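Local coordinates for protein alanine dehydrogenase (Archaeoglobus fulgidus, PDB 1OMO) that catalyses the reversible NAD(+)-dependent oxidative deamination of L-alanine to pyruvate and ammonium, working as a homodimer, at residues Ser13-Asp18 against Val298-Val303; Glu19-Val24 against Leu141-Arg146; Gly63-Asn68 against Ser106-Ala111. One frame throughout, in Å; residues are numbered along the deposited sequence.

Contact 1. Residues Ser13-Asp18 against Val298-Val303; sequences SLISMD and VAVAKV
Ile15 lays its long branch over two valines of helix 294-311. The branch reaches them because CG1 lies beside the backbone N (chi1 -70°), which sends CD1 in between Val300 and Val303. Ile15 CD1 meets Val300 CG1 at 3.6 Å and rests 3.3 Å from the carbonyl oxygen Val300 O. Ile15 CG1 touches Val303 CG1 at 3.7 Å, and here the two side chains cross at about a right angle. Against Val300 the crossing is oblique. Val300 and Val303 stand one turn apart, so a single isoleucine branch bridges successive turns of the helix.

Ile15 belongs to the segment that leads into helix 17-32, and Ser16, just after it, takes the N-cap position of that helix. The contact therefore joins the start of helix 17-32 to helix 294-311. The other branch of Ile15, CG2, packs on Leu107 of helix 102-120. Val300 also touches Arg108, a residue that binds NAD.

No hydrogen bond or ion pair links the two segments. The side-chain contacts are apolar, and the one polar atom that Ile15 meets here is a backbone carbonyl oxygen, so the fit rests on shape and not on directed bonds.

Contact 2. Residues Glu19-Val24 against Leu141-Arg146; sequences EAMNAV and LEALRR
Met21 of helix 17-32 reaches across to helix 135-147, and its sulfur end lies obliquely against the side chain of Arg146. This is a helix-helix contact. Helix 135-147 follows the first strand of the Rossmann-type NAD domain, strand 127-131, and the glycine-rich turn after it. Helix 17-32 packs against it from outside that strand-turn-helix unit.

Met21 runs out extended through chi2 and bends at chi3 (84°), which turns CE toward the helix backbone. Met21 SD meets Arg146 CB at 3.7 Å. Met21 CE lies 3.4 Å from the carbonyl oxygen Ala143 O. The methyl group Ala143 CB touches Met21 SD more loosely, at 4.1 Å. Only the aliphatic base of Arg146 is used, while its guanidinium turns back along its own helix. Replacing Met21 by alanine takes away SD and CE and would probably leave Ala143 and the base of Arg146 without their apolar cover from helix 17-32.

The charged groups pair mainly within helix 135-147, though Arg146 NE also has a long, weak ion pair with Asp18. Glu142, Arg145 and Arg146 form a salt-bridge network round one oxygen, Glu142 OE2. Arg145 grips it side-on with NE and NH2, and OE2 lies in the plane of that guanidinium. Arg146 comes from another direction. The bend at its chi2 (60°) folds the chain back so that Arg146 NH2 also reaches the carbonyl oxygen Glu142 O at 3.0 Å. Outside the segments, Glu142 OE1 is hydrogen-bonded to Tyr169 OH. Glu142 OE2 thus accepts three N-H groups, and Arg146 NH2 meets its anti lone pair at 2.8 Å.

Contact 3. Residues Gly63-Asn68 against Ser106-Ala111; sequences GLKWVN and SLRTGA. With NAD (nicotinamide-adenine-dinucleotide), chain D.
Lys65 on strand 61-69 and Arg108 on helix 102-120 stand well apart in their backbones, for their CA atoms, the nearest pair between the two segments, lie 13.2 Å apart. Two long side chains span the distance, coming from opposite directions. CG anti to the backbone N (chi1 -164°) points the Lys65 chain at the helix. Arg108 has CG between the backbone N and the carbonyl carbon and bends at chi2 (68°), which swings its guanidinium off the helix toward the strand.

The two ends meet with Lys65 NZ 3.1 Å from Arg108 NH2. Both are donors, so no hydrogen bond joins them. NZ approaches the guanidinium obliquely. Thr105 OG1 is a hydrogen-bond partner of Lys65 NZ.

The other terminal nitrogen of Arg108 serves the cofactor. Arg108 NH1 bonds the nicotinamide amide oxygen NAD O7N at 2.9 Å, with O7N at the edge of the guanidinium and in its plane. NH1 also makes a weak bond to Thr109 OG1. Thr109 itself packs against the nicotinamide ring, with Thr109 CG2 3.4 Å from NAD C4N, the carbon that exchanges hydride.

This is the active-site cleft between the two domains. Lys65 is inferred to be the proton donor or acceptor, and Arg108 binds NAD. The acid that holds the pair is Asp297, outside both segments. It makes salt bridges to Arg108 NE through OD1 and to Lys65 NZ through OD2. One carboxylate shared in this way lets the two donors sit side by side, and it positions both side chains close to the nicotinamide.

Overall arrangement
The three contacts lie close together where the two domains of the subunit meet. The centres of contacts 1 and 2 are about 11 Å apart, as are those of contacts 1 and 3, and contacts 2 and 3 are about 14 Å apart. Contacts 1 and 2 share helix 17-32. Helix 102-120, from contact 3, packs against both through Leu107 and Ala111. Along the chain, contact 1 joins the most distant segments. Contact 2 falls within that span, and contact 3 within contact 2. Together they link strand 61-69 of the mixed sheet to helix 135-147 of the NAD domain, with the nicotinamide end of NAD bound beside Arg108.

Contact 1. Residues Ser13-Asp18 against Val298-Val303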
loop_
_atom_site.group_PDB
_atom_site.type_symbol
_atom_site.label_atom_id
_atom_site.label_comp_id
_atom_site.label_asym_id
_atom_site.label_seq_id
_atom_site.Cartn_x
_atom_site.Cartn_y
_atom_site.Cartn_z
ATOM N N SER A 13 -13.667 -21.430 3.001
ATOM C CA SER A 13 -14.045 -22.392 4.013
ATOM C C SER A 13 -13.518 -21.998 5.394
ATOM O O SER A 13 -13.578 -22.808 6.330
ATOM C CB SER A 13 -13.486 -23.776 3.662
ATOM O OG SER A 13 -12.078 -23.869 3.925
ATOM N N LEU A 14 -13.015 -20.774 5.533
ATOM C CA LEU A 14 -12.428 -20.344 6.805
ATOM C C LEU A 14 -13.126 -19.237 7.586
ATOM O O LEU A 14 -12.640 -18.844 8.644
ATOM C CB LEU A 14 -10.957 -19.949 6.579
ATOM C CG LEU A 14 -9.827 -20.959 6.853
ATOM C CD1 LEU A 14 -10.353 -22.352 6.771
ATOM C CD2 LEU A 14 -8.663 -20.744 5.882
ATOM N N ILE A 15 -14.236 -18.719 7.065
ATOM C CA ILE A 15 -14.999 -17.684 7.764
ATOM C C ILE A 15 -16.460 -17.881 7.492
ATOM O O ILE A 15 -16.868 -18.281 6.411
ATOM C CB ILE A 15 -14.771 -16.200 7.310
ATOM C CG1 ILE A 15 -13.413 -15.651 7.686
ATOM C CG2 ILE A 15 -15.689 -15.291 8.136
ATOM C CD1 ILE A 15 -13.509 -14.110 7.945
ATOM N N SER A 16 -17.225 -17.514 8.494
ATOM C CA SER A 16 -18.675 -17.581 8.503
ATOM C C SER A 16 -19.191 -16.160 8.272
ATOM O O SER A 16 -18.510 -15.209 8.625
ATOM C CB SER A 16 -19.121 -18.038 9.897
ATOM O OG SER A 16 -20.489 -18.306 9.883
ATOM N N MET A 17 -20.391 -16.008 7.722
ATOM C CA MET A 17 -20.930 -14.674 7.526
ATOM C C MET A 17 -21.101 -14.098 8.920
ATOM O O MET A 17 -20.907 -12.913 9.133
ATOM C CB MET A 17 -22.285 -14.710 6.818
ATOM C CG MET A 17 -23.050 -13.349 6.865
ATOM S SD MET A 17 -22.104 -11.983 6.184
ATOM C CE MET A 17 -22.403 -12.077 4.419
ATOM N N ASP A 18 -21.459 -14.948 9.876
ATOM C CA ASP A 18 -21.617 -14.489 11.243
ATOM C C ASP A 18 -20.265 -14.055 11.799
ATOM O O ASP A 18 -20.163 -13.013 12.425
ATOM C CB ASP A 18 -22.230 -15.594 12.107
ATOM C CG ASP A 18 -23.746 -15.650 11.983
ATOM O OD1 ASP A 18 -24.277 -16.712 11.613
ATOM O OD2 ASP A 18 -24.408 -14.628 12.262
ATOM N N VAL A 298 -8.659 -6.250 7.307
ATOM C CA VAL A 298 -7.742 -6.828 8.302
ATOM C C VAL A 298 -8.487 -7.643 9.376
ATOM O O VAL A 298 -8.105 -8.797 9.673
ATOM C CB VAL A 298 -6.869 -5.750 8.978
ATOM C CG1 VAL A 298 -5.962 -6.405 10.034
ATOM C CG2 VAL A 298 -5.995 -5.058 7.916
ATOM N N ALA A 299 -9.559 -7.067 9.929
ATOM C CA ALA A 299 -10.373 -7.752 10.946
ATOM C C ALA A 299 -10.763 -9.125 10.416
ATOM O O ALA A 299 -10.535 -10.164 11.044
ATOM C CB ALA A 299 -11.639 -6.942 11.254
ATOM N N VAL A 300 -11.336 -9.126 9.231
ATOM C CA VAL A 300 -11.749 -10.359 8.638
ATOM C C VAL A 300 -10.575 -11.287 8.290
ATOM O O VAL A 300 -10.706 -12.498 8.390
ATOM C CB VAL A 300 -12.611 -10.076 7.401
ATOM C CG1 VAL A 300 -12.338 -11.108 6.347
ATOM C CG2 VAL A 300 -14.098 -10.098 7.788
ATOM N N ALA A 301 -9.443 -10.743 7.866
ATOM C CA ALA A 301 -8.313 -11.607 7.551
ATOM C C ALA A 301 -7.777 -12.279 8.835
ATOM O O ALA A 301 -7.280 -13.423 8.805
ATOM C CB ALA A 301 -7.213 -10.807 6.849
ATOM N N LYS A 302 -7.885 -11.575 9.961
ATOM C CA LYS A 302 -7.447 -12.132 11.238
ATOM C C LYS A 302 -8.234 -13.412 11.558
ATOM O O LYS A 302 -7.682 -14.394 12.074
ATOM C CB LYS A 302 -7.649 -11.136 12.379
ATOM C CG LYS A 302 -7.907 -11.883 13.710
ATOM C CD LYS A 302 -7.821 -11.008 14.938
ATOM C CE LYS A 302 -7.894 -11.856 16.221
ATOM N NZ LYS A 302 -7.496 -11.053 17.399
ATOM N N VAL A 303 -9.529 -13.402 11.267
ATOM C CA VAL A 303 -10.351 -14.570 11.539
ATOM C C VAL A 303 -9.992 -15.740 10.640
ATOM O O VAL A 303 -9.972 -16.882 11.089
ATOM C CB VAL A 303 -11.826 -14.235 11.375
ATOM C CG1 VAL A 303 -12.651 -15.521 11.328
ATOM C CG2 VAL A 303 -12.275 -13.354 12.535
#

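Contact 2. Residues Glu19-Val24 against Leu141-Arg146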
loop_
_atom_site.group_PDB
_atom_site.type_symbol
_atom_site.label_atom_id
_atom_site.label_comp_id
_atom_site.label_asym_id
_atom_site.label_seq_id
_atom_site.Cartn_x
_atom_site.Cartn_y
_atom_site.Cartn_z
ATOM N N GLU A 19 -19.219 -14.838 11.564
ATOM C CA GLU A 19 -17.905 -14.445 12.060
ATOM C C GLU A 19 -17.547 -13.095 11.426
ATOM O O GLU A 19 -17.095 -12.183 12.101
ATOM C CB GLU A 19 -16.843 -15.482 11.684
ATOM C CG GLU A 19 -16.892 -16.765 12.494
ATOM C CD GLU A 19 -15.864 -17.767 12.009
ATOM O OE1 GLU A 19 -15.861 -18.054 10.779
ATOM O OE2 GLU A 19 -15.069 -18.260 12.855
ATOM N N ALA A 20 -17.788 -12.982 10.124
ATOM C CA ALA A 20 -17.492 -11.753 9.383
ATOM C C ALA A 20 -18.262 -10.584 9.981
ATOM O O ALA A 20 -17.711 -9.492 10.127
ATOM C CB ALA A 20 -17.863 -11.925 7.888
ATOM N N MET A 21 -19.529 -10.819 10.326
ATOM C CA MET A 21 -20.357 -9.769 10.914
ATOM C C MET A 21 -19.866 -9.298 12.270
ATOM O O MET A 21 -19.885 -8.096 12.566
ATOM C CB MET A 21 -21.828 -10.209 11.022
ATOM C CG MET A 21 -22.596 -10.054 9.690
ATOM S SD MET A 21 -24.217 -10.845 9.550
ATOM C CE MET A 21 -25.190 -9.593 10.289
ATOM N N ASN A 22 -19.414 -10.235 13.095
ATOM C CA ASN A 22 -18.912 -9.857 14.406
ATOM C C ASN A 22 -17.632 -9.055 14.300
ATOM O O ASN A 22 -17.454 -8.096 15.041
ATOM C CB ASN A 22 -18.657 -11.092 15.263
ATOM C CG ASN A 22 -19.927 -11.649 15.844
ATOM O OD1 ASN A 22 -19.988 -12.822 16.227
ATOM N ND2 ASN A 22 -20.960 -10.808 15.921
ATOM N N ALA A 23 -16.761 -9.470 13.382
ATOM C CA ALA A 23 -15.477 -8.820 13.158
ATOM C C ALA A 23 -15.638 -7.419 12.595
ATOM O O ALA A 23 -14.975 -6.488 13.041
ATOM C CB ALA A 23 -14.609 -9.672 12.212
ATOM N N VAL A 24 -16.538 -7.262 11.636
ATOM C CA VAL A 24 -16.747 -5.959 11.030
ATOM C C VAL A 24 -17.374 -4.988 12.020
ATOM O O VAL A 24 -17.032 -3.805 12.049
ATOM C CB VAL A 24 -17.614 -6.077 9.727
ATOM C CG1 VAL A 24 -17.984 -4.697 9.175
ATOM C CG2 VAL A 24 -16.830 -6.830 8.683
ATOM N N LEU A 141 -27.985 -9.799 1.080
ATOM C CA LEU A 141 -29.143 -10.612 1.430
ATOM C C LEU A 141 -28.807 -11.564 2.571
ATOM O O LEU A 141 -29.552 -11.650 3.529
ATOM C CB LEU A 141 -29.596 -11.411 0.204
ATOM C CG LEU A 141 -30.844 -12.313 0.152
ATOM C CD1 LEU A 141 -30.518 -13.627 0.745
ATOM C CD2 LEU A 141 -32.033 -11.681 0.864
ATOM N N GLU A 142 -27.677 -12.261 2.463
ATOM C CA GLU A 142 -27.258 -13.203 3.481
ATOM C C GLU A 142 -26.929 -12.537 4.822
ATOM O O GLU A 142 -27.228 -13.090 5.863
ATOM C CB GLU A 142 -26.052 -14.026 3.006
ATOM C CG GLU A 142 -26.351 -14.980 1.881
ATOM C CD GLU A 142 -27.242 -16.159 2.286
ATOM O OE1 GLU A 142 -27.734 -16.871 1.376
ATOM O OE2 GLU A 142 -27.442 -16.385 3.500
ATOM N N ALA A 143 -26.288 -11.378 4.801
ATOM C CA ALA A 143 -25.987 -10.700 6.045
ATOM C C ALA A 143 -27.297 -10.241 6.707
ATOM O O ALA A 143 -27.493 -10.415 7.928
ATOM C CB ALA A 143 -25.108 -9.517 5.790
ATOM N N LEU A 144 -28.180 -9.651 5.900
ATOM C CA LEU A 144 -29.446 -9.141 6.387
ATOM C C LEU A 144 -30.351 -10.206 7.006
ATOM O O LEU A 144 -31.068 -9.936 7.989
ATOM C CB LEU A 144 -30.196 -8.405 5.256
ATOM C CG LEU A 144 -29.625 -7.064 4.761
ATOM C CD1 LEU A 144 -30.301 -6.648 3.458
ATOM C CD2 LEU A 144 -29.852 -5.985 5.840
ATOM N N ARG A 145 -30.350 -11.414 6.463
ATOM C CA ARG A 145 -31.206 -12.374 7.089
ATOM C C ARG A 145 -30.614 -12.870 8.398
ATOM O O ARG A 145 -31.243 -13.617 9.114
ATOM C CB ARG A 145 -31.583 -13.516 6.146
ATOM C CG ARG A 145 -30.492 -14.355 5.636
ATOM C CD ARG A 145 -31.128 -15.405 4.760
ATOM N NE ARG A 145 -30.169 -16.420 4.381
ATOM C CZ ARG A 145 -30.489 -17.690 4.169
ATOM N NH1 ARG A 145 -31.741 -18.088 4.311
ATOM N NH2 ARG A 145 -29.558 -18.549 3.773
ATOM N N ARG A 146 -29.410 -12.442 8.739
ATOM C CA ARG A 146 -28.870 -12.847 10.033
ATOM C C ARG A 146 -29.496 -11.883 11.028
ATOM O O ARG A 146 -29.535 -12.145 12.204
ATOM C CB ARG A 146 -27.344 -12.692 10.088
ATOM C CG ARG A 146 -26.567 -13.985 9.923
ATOM C CD ARG A 146 -26.850 -14.632 8.599
ATOM N NE ARG A 146 -25.952 -15.748 8.349
ATOM C CZ ARG A 146 -25.837 -16.365 7.175
ATOM N NH1 ARG A 146 -24.988 -17.386 7.040
ATOM N NH2 ARG A 146 -26.569 -15.956 6.139
#

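Contact 3. Residues Gly63-Asn68 against Ser106-Ala111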
loop_
_atom_site.group_PDB
_atom_site.type_symbol
_atom_site.label_atom_id
_atom_site.label_comp_id
_atom_site.label_asym_id
_atom_site.label_seq_id
_atom_site.Cartn_x
_atom_site.Cartn_y
_atom_site.Cartn_z
ATOM N N GLY A 63 -1.986 -5.322 8.307
ATOM C CA GLY A 63 -2.020 -5.943 6.983
ATOM C C GLY A 63 -2.256 -4.944 5.883
ATOM O O GLY A 63 -2.617 -3.790 6.136
ATOM N N LEU A 64 -2.043 -5.367 4.648
ATOM C CA LEU A 64 -2.286 -4.485 3.517
ATOM C C LEU A 64 -3.033 -5.227 2.424
ATOM O O LEU A 64 -2.588 -6.283 2.003
ATOM C CB LEU A 64 -0.971 -3.933 2.941
ATOM C CG LEU A 64 -1.294 -3.029 1.721
ATOM C CD1 LEU A 64 -0.427 -1.812 1.730
ATOM C CD2 LEU A 64 -1.112 -3.792 0.408
ATOM N N LYS A 65 -4.162 -4.689 1.965
ATOM C CA LYS A 65 -4.886 -5.332 0.882
ATOM C C LYS A 65 -4.531 -4.541 -0.382
ATOM O O LYS A 65 -4.480 -3.298 -0.359
ATOM C CB LYS A 65 -6.408 -5.301 1.102
ATOM C CG LYS A 65 -7.144 -6.291 0.201
ATOM C CD LYS A 65 -8.658 -6.249 0.365
ATOM C CE LYS A 65 -9.268 -4.960 -0.229
ATOM N NZ LYS A 65 -10.730 -4.989 -0.065
ATOM N N TRP A 66 -4.255 -5.273 -1.459
ATOM C CA TRP A 66 -3.891 -4.686 -2.755
ATOM C C TRP A 66 -4.900 -5.267 -3.772
ATOM O O TRP A 66 -4.806 -6.424 -4.161
ATOM C CB TRP A 66 -2.444 -5.077 -3.057
ATOM C CG TRP A 66 -1.814 -4.544 -4.289
ATOM C CD1 TRP A 66 -1.142 -5.277 -5.215
ATOM C CD2 TRP A 66 -1.653 -3.172 -4.671
ATOM N NE1 TRP A 66 -0.562 -4.459 -6.145
ATOM C CE2 TRP A 66 -0.863 -3.154 -5.841
ATOM C CE3 TRP A 66 -2.109 -1.952 -4.144
ATOM C CZ2 TRP A 66 -0.497 -1.954 -6.499
ATOM C CZ3 TRP A 66 -1.755 -0.755 -4.791
ATOM C CH2 TRP A 66 -0.957 -0.773 -5.962
ATOM N N VAL A 67 -5.902 -4.455 -4.112
ATOM C CA VAL A 67 -7.029 -4.795 -5.008
ATOM C C VAL A 67 -7.015 -4.041 -6.321
ATOM O O VAL A 67 -6.676 -2.864 -6.353
ATOM C CB VAL A 67 -8.379 -4.336 -4.466
ATOM C CG1 VAL A 67 -9.398 -5.374 -4.704
ATOM C CG2 VAL A 67 -8.251 -3.875 -3.043
ATOM N N ASN A 68 -7.480 -4.688 -7.378
ATOM C CA ASN A 68 -7.538 -4.031 -8.675
ATOM C C ASN A 68 -8.991 -4.008 -9.201
ATOM O O ASN A 68 -9.875 -4.721 -8.705
ATOM C CB ASN A 68 -6.712 -4.785 -9.676
ATOM C CG ASN A 68 -7.497 -5.880 -10.309
ATOM O OD1 ASN A 68 -7.975 -5.749 -11.446
ATOM N ND2 ASN A 68 -7.670 -6.962 -9.583
ATOM N N SER A 106 -16.046 -9.268 -0.711
ATOM C CA SER A 106 -17.507 -9.324 -0.929
ATOM C C SER A 106 -18.202 -9.646 0.397
ATOM O O SER A 106 -19.199 -9.010 0.771
ATOM C CB SER A 106 -17.875 -10.406 -1.962
ATOM O OG SER A 106 -17.663 -9.931 -3.275
ATOM N N LEU A 107 -17.631 -10.615 1.112
ATOM C CA LEU A 107 -18.152 -11.074 2.392
ATOM C C LEU A 107 -18.257 -9.938 3.395
ATOM O O LEU A 107 -19.331 -9.714 3.958
ATOM C CB LEU A 107 -17.251 -12.164 2.966
ATOM C CG LEU A 107 -17.839 -13.358 3.736
ATOM C CD1 LEU A 107 -17.080 -13.528 5.035
ATOM C CD2 LEU A 107 -19.295 -13.216 3.989
ATOM N N ARG A 108 -17.161 -9.203 3.621
ATOM C CA ARG A 108 -17.207 -8.156 4.615
ATOM C C ARG A 108 -18.022 -6.931 4.178
ATOM O O ARG A 108 -18.370 -6.096 5.000
ATOM C CB ARG A 108 -15.797 -7.762 5.069
ATOM C CG ARG A 108 -14.831 -7.231 4.005
ATOM C CD ARG A 108 -15.201 -5.864 3.410
ATOM N NE ARG A 108 -14.023 -5.172 2.865
ATOM C CZ ARG A 108 -14.067 -4.182 1.969
ATOM N NH1 ARG A 108 -15.231 -3.774 1.489
ATOM N NH2 ARG A 108 -12.953 -3.550 1.603
ATOM N N THR A 109 -18.322 -6.820 2.894
ATOM C CA THR A 109 -19.147 -5.699 2.424
ATOM C C THR A 109 -20.550 -6.161 2.760
ATOM O O THR A 109 -21.367 -5.389 3.268
ATOM C CB THR A 109 -18.989 -5.478 0.895
ATOM O OG1 THR A 109 -17.588 -5.293 0.607
ATOM C CG2 THR A 109 -19.782 -4.230 0.450
ATOM N N GLY A 110 -20.821 -7.434 2.519
ATOM C CA GLY A 110 -22.121 -7.939 2.888
ATOM C C GLY A 110 -22.333 -7.760 4.385
ATOM O O GLY A 110 -23.367 -7.234 4.826
ATOM N N ALA A 111 -21.348 -8.184 5.186
ATOM C CA ALA A 111 -21.458 -8.077 6.641
ATOM C C ALA A 111 -21.753 -6.627 7.078
ATOM O O ALA A 111 -22.628 -6.395 7.923
ATOM C CB ALA A 111 -20.171 -8.597 7.313
HETATM P PA NAD D . -21.766 -7.235 -10.554
HETATM O O1A NAD D . -21.381 -6.727 -11.894
HETATM O O2A NAD D . -21.806 -8.752 -10.321
HETATM O O5B NAD D . -23.170 -6.676 -9.888
HETATM C C5B NAD D . -23.822 -5.420 -10.350
HETATM C C4B NAD D . -25.227 -5.815 -10.875
HETATM O O4B NAD D . -25.818 -4.495 -11.260
HETATM C C3B NAD D . -25.298 -6.644 -12.244
HETATM O O3B NAD D . -26.103 -7.877 -12.074
HETATM C C2B NAD D . -25.888 -5.672 -13.295
HETATM O O2B NAD D . -26.580 -6.177 -14.378
HETATM C C1B NAD D . -26.673 -4.699 -12.360
HETATM N N9A NAD D . -26.819 -3.376 -12.894
HETATM C C8A NAD D . -25.959 -2.562 -13.603
HETATM N N7A NAD D . -26.473 -1.387 -13.898
HETATM C C5A NAD D . -27.705 -1.350 -13.408
HETATM C C6A NAD D . -28.734 -0.310 -13.416
HETATM N N6A NAD D . -28.549 0.841 -14.009
HETATM N N1A NAD D . -29.909 -0.654 -12.771
HETATM C C2A NAD D . -30.126 -1.844 -12.164
HETATM N N3A NAD D . -29.164 -2.878 -12.135
HETATM C C4A NAD D . -27.962 -2.575 -12.756
HETATM O O3 NAD D . -20.953 -6.619 -9.238
HETATM P PN NAD D . -20.970 -6.905 -7.564
HETATM O O1N NAD D . -22.151 -7.793 -7.268
HETATM O O2N NAD D . -19.564 -7.249 -7.116
HETATM O O5D NAD D . -21.354 -5.333 -7.091
HETATM C C5D NAD D . -20.489 -4.324 -7.931
HETATM C C4D NAD D . -20.616 -2.920 -7.439
HETATM O O4D NAD D . -20.254 -2.928 -5.947
HETATM C C3D NAD D . -19.620 -1.896 -8.070
HETATM O O3D NAD D . -20.115 -0.545 -8.008
HETATM C C2D NAD D . -18.390 -2.132 -7.188
HETATM O O2D NAD D . -17.321 -1.282 -7.442
HETATM C C1D NAD D . -19.060 -2.072 -5.735
HETATM N N1N NAD D . -18.414 -2.763 -4.565
HETATM C C2N NAD D . -18.296 -1.886 -3.401
HETATM C C3N NAD D . -17.866 -2.565 -2.204
HETATM C C7N NAD D . -17.724 -1.567 -0.904
HETATM O O7N NAD D . -16.944 -1.913 0.029
HETATM N N7N NAD D . -18.473 -0.418 -0.887
HETATM C C4N NAD D . -17.580 -3.944 -2.067
HETATM C C5N NAD D . -17.745 -4.692 -3.303
HETATM C C6N NAD D . -18.156 -4.114 -4.515
#